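Local coordinates for protein walker-Type ATPase (Pyrococcus abyssi, PDB 2QEN) that is of unknown cellular function but binds ADP with magnesium through a P-loop, and probably acts as an ATPase, at residues Glu233-Ile238 and Arg257-Thr262; Leu111-Val116 and Leu152-Tyr157; Glu275-Arg280 and Met327-Glu332. The protein carries 1 engineered substitution. All blocks are in the same frame, centred on the assembly; numbering follows the deposited sequence.

Contact 1 of 3, residues Glu233-Ile238 and Arg257-Thr262; sequences ELLDGI and RAMKRT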
# COMPACT_ATOMS: atom_id res chain seq x y z
N GLU A 233 -8.17 10.78 18.98
CA GLU A 233 -8.95 11.84 18.35
C GLU A 233 -8.16 12.61 17.30
O GLU A 233 -8.71 12.99 16.27
CB GLU A 233 -9.53 12.79 19.39
CG GLU A 233 -10.66 12.20 20.25
CD GLU A 233 -11.70 11.37 19.46
OE1 GLU A 233 -11.33 10.34 18.84
OE2 GLU A 233 -12.91 11.73 19.52
N LEU A 234 -6.86 12.84 17.54
CA LEU A 234 -6.02 13.45 16.51
C LEU A 234 -5.53 12.46 15.45
O LEU A 234 -5.42 12.83 14.27
CB LEU A 234 -4.81 14.18 17.12
CG LEU A 234 -4.91 15.64 17.60
CD1 LEU A 234 -6.03 16.43 16.91
CD2 LEU A 234 -5.07 15.73 19.09
N LEU A 235 -5.23 11.22 15.85
CA LEU A 235 -4.58 10.28 14.92
C LEU A 235 -5.48 9.20 14.26
O LEU A 235 -5.00 8.48 13.39
CB LEU A 235 -3.31 9.66 15.56
CG LEU A 235 -2.25 10.62 16.13
CD1 LEU A 235 -1.08 9.85 16.82
CD2 LEU A 235 -1.69 11.62 15.09
N ASP A 236 -6.73 9.07 14.71
CA ASP A 236 -7.83 8.33 14.02
C ASP A 236 -7.57 6.93 13.37
O ASP A 236 -7.98 6.64 12.22
CB ASP A 236 -8.55 9.25 13.01
CG ASP A 236 -9.59 10.25 13.66
OD1 ASP A 236 -9.75 10.35 14.91
OD2 ASP A 236 -10.28 10.95 12.87
N GLY A 237 -6.91 6.03 14.10
CA GLY A 237 -6.84 4.62 13.64
C GLY A 237 -5.81 4.27 12.56
O GLY A 237 -5.79 3.13 12.07
N ILE A 238 -4.96 5.22 12.19
CA ILE A 238 -3.90 4.95 11.22
C ILE A 238 -2.67 4.43 11.98
O ILE A 238 -2.05 5.17 12.72
CB ILE A 238 -3.52 6.21 10.38
CG1 ILE A 238 -4.78 6.94 9.86
CG2 ILE A 238 -2.50 5.85 9.26
CD1 ILE A 238 -5.37 6.39 8.58
N ARG A 257 4.47 17.52 23.68
CA ARG A 257 5.72 17.40 22.92
C ARG A 257 5.76 16.18 22.00
O ARG A 257 6.24 16.27 20.87
CB ARG A 257 6.95 17.42 23.84
CG ARG A 257 7.34 18.80 24.28
CD ARG A 257 8.66 18.80 25.06
NE ARG A 257 8.63 17.85 26.18
CZ ARG A 257 8.17 18.13 27.39
NH1 ARG A 257 7.69 19.33 27.69
NH2 ARG A 257 8.20 17.19 28.33
N ALA A 258 5.25 15.04 22.47
CA ALA A 258 5.10 13.86 21.60
C ALA A 258 4.20 14.11 20.39
O ALA A 258 4.50 13.67 19.28
CB ALA A 258 4.59 12.68 22.39
N MET A 259 3.08 14.79 20.60
CA MET A 259 2.18 15.08 19.48
C MET A 259 2.76 16.14 18.54
O MET A 259 2.58 16.05 17.33
CB MET A 259 0.81 15.53 20.00
CG MET A 259 -0.31 15.56 18.94
SD MET A 259 -0.71 13.93 18.23
CE MET A 259 0.23 13.99 16.74
N LYS A 260 3.44 17.14 19.10
CA LYS A 260 4.08 18.18 18.30
C LYS A 260 5.09 17.53 17.34
O LYS A 260 5.07 17.79 16.15
CB LYS A 260 4.77 19.20 19.22
CG LYS A 260 4.61 20.65 18.80
CD LYS A 260 5.34 21.61 19.72
CE LYS A 260 6.77 21.91 19.25
NZ LYS A 260 7.31 23.22 19.77
N ARG A 261 5.94 16.65 17.88
CA ARG A 261 6.92 15.90 17.11
C ARG A 261 6.29 14.92 16.10
O ARG A 261 6.81 14.75 15.00
CB ARG A 261 7.88 15.14 18.03
CG ARG A 261 8.69 16.02 18.98
CD ARG A 261 9.78 16.76 18.24
NE ARG A 261 11.13 16.27 18.51
CZ ARG A 261 11.71 15.24 17.90
NH1 ARG A 261 11.07 14.54 16.97
NH2 ARG A 261 12.95 14.91 18.22
N THR A 262 5.20 14.27 16.48
CA THR A 262 4.47 13.40 15.56
C THR A 262 4.01 14.19 14.34
O THR A 262 4.20 13.76 13.22
CB THR A 262 3.27 12.70 16.26
OG1 THR A 262 3.76 11.97 17.39
CG2 THR A 262 2.54 11.72 15.34
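T262, which meets L235 across this contact, sends two donors to the carbonyl oxygen of A258. T262 OG1 lies 2.6 Å from A258 O and T262 N lies 2.9 Å from it, and the two approach from opposite faces of the carbonyl plane. With chi1 at -57°, OG1 stands beside the backbone N and turns back over its own helix, so the hydroxyl is satisfied there and the methyl CG2 is left to face the neighbouring helix. T262 CG2 then reaches L235 CD2 at 4.2 Å. The main touch is the meeting of L235 and M259, whose ends come tip to tip: L235 CD2 is 3.5 Å from M259 CE, closer than carbon pairs usually pack. M259 starts with CG anti to the backbone N (chi1 -167°) and then bends twice, which brings sulfur and methyl to the leucine. Beside it, L234 CB lies 4.3 Å from M259 SD at the less buried border. F245 of helix 239-252 and V343 of helix 342-348 also pack on L235. Immediately after L235 the chain leaves the helix in a type I' turn, L235 to I238, with positive phi at D236 and G237. The result is helix-end packing within an all-helical bundle, consistent with the helical lid region of P-loop ATPases of this broad kind.

Contact 2 of 3, residues Leu111-Val116 and Leu152-Tyr157; sequences LSLREV and LALFAY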
# COMPACT_ATOMS: atom_id res chain seq x y z
N LEU A 111 16.51 -13.79 -19.77
CA LEU A 111 15.35 -14.49 -19.19
C LEU A 111 14.03 -13.82 -19.58
O LEU A 111 13.96 -12.60 -19.67
CB LEU A 111 15.45 -14.55 -17.65
CG LEU A 111 16.35 -15.58 -16.96
CD1 LEU A 111 16.60 -15.22 -15.50
CD2 LEU A 111 15.78 -16.99 -17.07
N SER A 112 13.00 -14.62 -19.81
CA SER A 112 11.64 -14.10 -19.95
C SER A 112 10.88 -14.18 -18.63
O SER A 112 11.18 -15.02 -17.77
CB SER A 112 10.87 -14.82 -21.07
OG SER A 112 10.33 -16.05 -20.63
N LEU A 113 9.89 -13.31 -18.46
CA LEU A 113 9.04 -13.33 -17.29
C LEU A 113 8.28 -14.65 -17.13
O LEU A 113 8.13 -15.15 -16.03
CB LEU A 113 8.05 -12.16 -17.34
CG LEU A 113 8.59 -10.75 -17.17
CD1 LEU A 113 7.47 -9.79 -17.47
CD2 LEU A 113 9.13 -10.52 -15.75
N ARG A 114 7.81 -15.18 -18.26
CA ARG A 114 7.06 -16.42 -18.28
C ARG A 114 7.88 -17.63 -17.82
O ARG A 114 7.39 -18.46 -17.06
CB ARG A 114 6.55 -16.65 -19.69
CG ARG A 114 5.32 -17.49 -19.78
CD ARG A 114 4.35 -16.88 -20.77
NE ARG A 114 3.64 -17.93 -21.48
CZ ARG A 114 2.53 -17.77 -22.18
NH1 ARG A 114 1.95 -16.58 -22.30
NH2 ARG A 114 2.01 -18.81 -22.78
N GLU A 115 9.13 -17.70 -18.28
CA GLU A 115 10.16 -18.68 -17.88
C GLU A 115 10.33 -18.71 -16.36
O GLU A 115 10.28 -19.77 -15.74
CB GLU A 115 11.49 -18.26 -18.52
CG GLU A 115 12.56 -19.30 -18.69
CD GLU A 115 13.76 -18.77 -19.50
OE1 GLU A 115 13.72 -17.60 -19.98
OE2 GLU A 115 14.74 -19.54 -19.68
N VAL A 116 10.51 -17.53 -15.76
CA VAL A 116 10.67 -17.35 -14.32
C VAL A 116 9.43 -17.81 -13.55
O VAL A 116 9.55 -18.52 -12.55
CB VAL A 116 10.97 -15.85 -13.98
CG1 VAL A 116 10.86 -15.58 -12.45
CG2 VAL A 116 12.35 -15.43 -14.54
N LEU A 152 0.25 -7.49 -17.36
CA LEU A 152 -1.14 -7.96 -17.43
C LEU A 152 -1.25 -9.30 -18.16
O LEU A 152 -1.97 -10.18 -17.71
CB LEU A 152 -2.03 -6.91 -18.10
CG LEU A 152 -2.05 -5.50 -17.49
CD1 LEU A 152 -2.89 -4.57 -18.34
CD2 LEU A 152 -2.52 -5.52 -16.01
N ALA A 153 -0.53 -9.44 -19.28
CA ALA A 153 -0.45 -10.69 -20.02
C ALA A 153 0.16 -11.81 -19.17
O ALA A 153 -0.37 -12.92 -19.14
CB ALA A 153 0.31 -10.49 -21.34
N LEU A 154 1.26 -11.51 -18.49
CA LEU A 154 1.87 -12.46 -17.56
C LEU A 154 0.89 -12.91 -16.49
O LEU A 154 0.82 -14.09 -16.19
CB LEU A 154 3.13 -11.85 -16.91
CG LEU A 154 3.87 -12.65 -15.83
CD1 LEU A 154 4.53 -13.94 -16.37
CD2 LEU A 154 4.90 -11.77 -15.18
N PHE A 155 0.16 -11.96 -15.90
CA PHE A 155 -0.85 -12.26 -14.87
C PHE A 155 -2.01 -13.14 -15.40
O PHE A 155 -2.52 -14.00 -14.67
CB PHE A 155 -1.43 -10.98 -14.24
CG PHE A 155 -0.43 -10.11 -13.51
CD1 PHE A 155 0.72 -10.65 -12.95
CD2 PHE A 155 -0.67 -8.74 -13.37
CE1 PHE A 155 1.64 -9.83 -12.28
CE2 PHE A 155 0.23 -7.91 -12.68
CZ PHE A 155 1.37 -8.44 -12.14
N ALA A 156 -2.43 -12.91 -16.64
CA ALA A 156 -3.48 -13.70 -17.28
C ALA A 156 -3.00 -15.13 -17.47
O ALA A 156 -3.75 -16.08 -17.28
CB ALA A 156 -3.86 -13.10 -18.61
N TYR A 157 -1.73 -15.27 -17.84
CA TYR A 157 -1.11 -16.59 -18.00
C TYR A 157 -1.01 -17.34 -16.67
O TYR A 157 -1.41 -18.48 -16.58
CB TYR A 157 0.26 -16.45 -18.66
CG TYR A 157 1.03 -17.74 -18.70
CD1 TYR A 157 0.64 -18.78 -19.55
CD2 TYR A 157 2.14 -17.92 -17.91
CE1 TYR A 157 1.34 -19.96 -19.58
CE2 TYR A 157 2.85 -19.09 -17.95
CZ TYR A 157 2.45 -20.10 -18.78
OH TYR A 157 3.18 -21.25 -18.79
O HOH W 1 1.61 -14.29 -21.50
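R114 lays its guanidinium flat on the ring of Y157, and this stack makes up the more exposed half of the contact. The two planes are only 12° apart and their centres lie 3.7 Å from each other. R114 CZ comes within 3.4 Å of Y157 CD1, so charge and pi face meet in a cation-pi contact. The aliphatic part of the arginine joins in: R114 CD stands 3.9 Å from the ring centroid, over the face, as a CH-pi partner, while CG rests close to the CE2 side. Thus most of the side chain, and not its charged end alone, covers one face of the tyrosine, although the two chains cross at about a right angle. Y157 CG is anti to its backbone N (chi1 173°), which throws the ring out from its helix toward the arginine. On the inner side the apolar pair L113 and L154 also crosses nearly at right angles. L154 CD2 meets L113 CB at 3.8 Å, and L154 CD1 lies at the same distance from L113 O, so one branch of L154 rests on the backbone at L113 and the other on the L113 side chain. The first turn of helix 113-127 is fixed by a capping box: E115 N bonds to S112 OG, and S112 N returns a nearly straight bond to E115 OE1. L113 also packs on L77 and I78 of helix 74-84, and L154 on F117 further along helix 113-127. F155, one residue past L154, sets its ring edge-to-face with F134 of strand 130-135, placing helix 149-161 against the parallel sheet with helix 113-127 at its side.

Contact 3 of 3, residues Glu275-Arg280 and Met327-Glu332; sequences EELRRR and MNWIVE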
# COMPACT_ATOMS: atom_id res chain seq x y z
N GLU A 275 4.66 17.68 -2.85
CA GLU A 275 5.61 18.17 -3.86
C GLU A 275 5.40 17.44 -5.18
O GLU A 275 5.33 18.07 -6.24
CB GLU A 275 7.07 17.95 -3.41
CG GLU A 275 7.65 18.98 -2.46
CD GLU A 275 9.16 18.84 -2.27
OE1 GLU A 275 9.71 17.71 -2.43
OE2 GLU A 275 9.82 19.86 -1.96
N GLU A 276 5.32 16.11 -5.11
CA GLU A 276 5.09 15.26 -6.27
C GLU A 276 3.82 15.68 -7.01
O GLU A 276 3.84 15.88 -8.23
CB GLU A 276 5.04 13.77 -5.88
CG GLU A 276 6.33 13.21 -5.26
CD GLU A 276 6.25 11.73 -4.85
OE1 GLU A 276 5.22 11.30 -4.26
OE2 GLU A 276 7.23 11.00 -5.10
N LEU A 277 2.72 15.82 -6.26
CA LEU A 277 1.43 16.25 -6.81
C LEU A 277 1.49 17.64 -7.44
O LEU A 277 0.92 17.86 -8.51
CB LEU A 277 0.35 16.25 -5.73
CG LEU A 277 -0.60 15.06 -5.54
CD1 LEU A 277 -1.64 15.42 -4.48
CD2 LEU A 277 -1.28 14.69 -6.84
N ARG A 278 2.17 18.58 -6.76
CA ARG A 278 2.25 19.97 -7.19
C ARG A 278 2.92 20.09 -8.55
O ARG A 278 2.56 20.95 -9.35
CB ARG A 278 3.00 20.81 -6.15
CG ARG A 278 2.93 22.33 -6.33
CD ARG A 278 4.35 22.92 -6.37
NE ARG A 278 5.28 22.17 -5.52
CZ ARG A 278 6.58 22.03 -5.74
NH1 ARG A 278 7.16 22.60 -6.79
NH2 ARG A 278 7.32 21.32 -4.89
N ARG A 279 3.89 19.22 -8.83
CA ARG A 279 4.55 19.20 -10.14
C ARG A 279 3.57 18.90 -11.29
O ARG A 279 3.58 19.59 -12.31
CB ARG A 279 5.74 18.25 -10.13
CG ARG A 279 7.08 18.96 -9.92
CD ARG A 279 7.34 19.29 -8.46
NE ARG A 279 8.52 18.60 -7.94
CZ ARG A 279 9.73 19.16 -7.86
NH1 ARG A 279 9.92 20.41 -8.26
NH2 ARG A 279 10.76 18.47 -7.38
N ARG A 280 2.71 17.90 -11.08
CA ARG A 280 1.67 17.53 -12.04
C ARG A 280 0.71 18.69 -12.28
O ARG A 280 0.52 19.12 -13.42
CB ARG A 280 0.90 16.30 -11.56
CG ARG A 280 1.70 15.01 -11.58
CD ARG A 280 0.94 13.85 -10.94
NE ARG A 280 -0.44 13.73 -11.43
CZ ARG A 280 -1.13 12.59 -11.49
NH1 ARG A 280 -0.57 11.45 -11.08
NH2 ARG A 280 -2.38 12.59 -11.96
N MET A 327 -6.25 8.19 -6.56
CA MET A 327 -4.99 8.20 -5.84
C MET A 327 -5.23 7.98 -4.34
O MET A 327 -4.28 7.84 -3.58
CB MET A 327 -4.26 9.54 -6.05
CG MET A 327 -3.32 9.60 -7.27
SD MET A 327 -2.81 11.32 -7.59
CE MET A 327 -1.06 11.14 -7.75
N ASN A 328 -6.50 7.99 -3.93
CA ASN A 328 -6.89 7.82 -2.53
C ASN A 328 -6.45 8.95 -1.58
O ASN A 328 -6.28 8.72 -0.36
CB ASN A 328 -6.41 6.47 -2.00
CG ASN A 328 -7.51 5.66 -1.36
OD1 ASN A 328 -8.63 6.13 -1.17
ND2 ASN A 328 -7.19 4.42 -1.00
N TRP A 329 -6.25 10.17 -2.10
CA TRP A 329 -6.03 11.33 -1.22
C TRP A 329 -7.33 11.66 -0.53
O TRP A 329 -7.35 12.11 0.62
CB TRP A 329 -5.54 12.56 -2.00
CG TRP A 329 -4.07 12.47 -2.36
CD1 TRP A 329 -3.55 12.03 -3.53
CD2 TRP A 329 -2.96 12.84 -1.53
NE1 TRP A 329 -2.18 12.09 -3.49
CE2 TRP A 329 -1.79 12.59 -2.28
CE3 TRP A 329 -2.83 13.37 -0.25
CZ2 TRP A 329 -0.50 12.84 -1.79
CZ3 TRP A 329 -1.56 13.62 0.26
CH2 TRP A 329 -0.41 13.35 -0.52
N ILE A 330 -8.42 11.34 -1.23
CA ILE A 330 -9.75 11.81 -0.90
C ILE A 330 -10.81 10.72 -1.02
O ILE A 330 -10.72 9.84 -1.86
CB ILE A 330 -10.07 13.05 -1.79
CG1 ILE A 330 -10.17 14.29 -0.96
CG2 ILE A 330 -11.23 12.89 -2.76
CD1 ILE A 330 -8.92 14.99 -1.00
N VAL A 331 -11.80 10.79 -0.14
CA VAL A 331 -13.03 10.03 -0.26
C VAL A 331 -14.19 11.00 -0.55
O VAL A 331 -14.24 12.11 0.02
CB VAL A 331 -13.32 9.19 1.02
CG1 VAL A 331 -14.47 8.28 0.81
CG2 VAL A 331 -12.09 8.35 1.41
N GLU A 332 -15.09 10.61 -1.45
CA GLU A 332 -16.38 11.29 -1.62
C GLU A 332 -17.48 10.42 -1.04
O GLU A 332 -17.70 9.30 -1.51
CB GLU A 332 -16.68 11.60 -3.10
CG GLU A 332 -18.05 12.27 -3.30
CD GLU A 332 -18.38 12.64 -4.75
OE1 GLU A 332 -17.66 12.19 -5.68
OE2 GLU A 332 -19.36 13.41 -4.96
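L277 fits its two branches to two different partners, and this forked packing makes up the tight side of the contact. L277 CD1 sits over the face of the W329 indole, 3.8 Å from the centroid of the five-membered ring and 24° off its normal, a CH-pi contact that is displaced toward the rim. The nearest ring atom is NE1, 3.5 Å from L277 CD1. The other branch, CD2, lies 3.7 Å from M327 CE. Leucine and methionine slide past each other in opposite directions, as do leucine and tryptophan, so the overlap is along their flanks. L324 of helix 314-326 and L288 of helix 282-292 pack on L277 as well, which adds to its burial. The other side of the contact is smaller in area and more exposed, with one close approach. There R280 comes in from the opposite direction to M327, and R280 NH1 approaches M327 CE to 3.4 Å, with the methionine sulfur over one face of the guanidinium. The polar work of R280 is done elsewhere, since NH2 is hydrogen-bonded to Y284 OH. W329 follows N328, which, with positive phi and two bonds back into the last turn, closes the preceding helix in a Schellman motif. Shape and dispersion therefore join the end of helix 255-280 to the turn before the 330-333/336-339 hairpin, within the winged-helix part, while the charge stays at the margin.

Helix 255-280 ties contact 1 to contact 3: it supplies one segment to each, near its start and at its end, and the two centres are 22 Å apart with nearest atoms about 9 Å apart. Both lie in the vicinity of the nucleotide site. The side chain of L235 is about 11 Å and that of W329 about 12 Å from the bound ADP, and W329 comes to about 6 Å from the side chain of R41, an ADP-binding residue. Contact 2 is different, lying away from the annotated sites across the chain's centre from contact 1, with centres 44 Å apart. Its centre is 32 Å from that of contact 3.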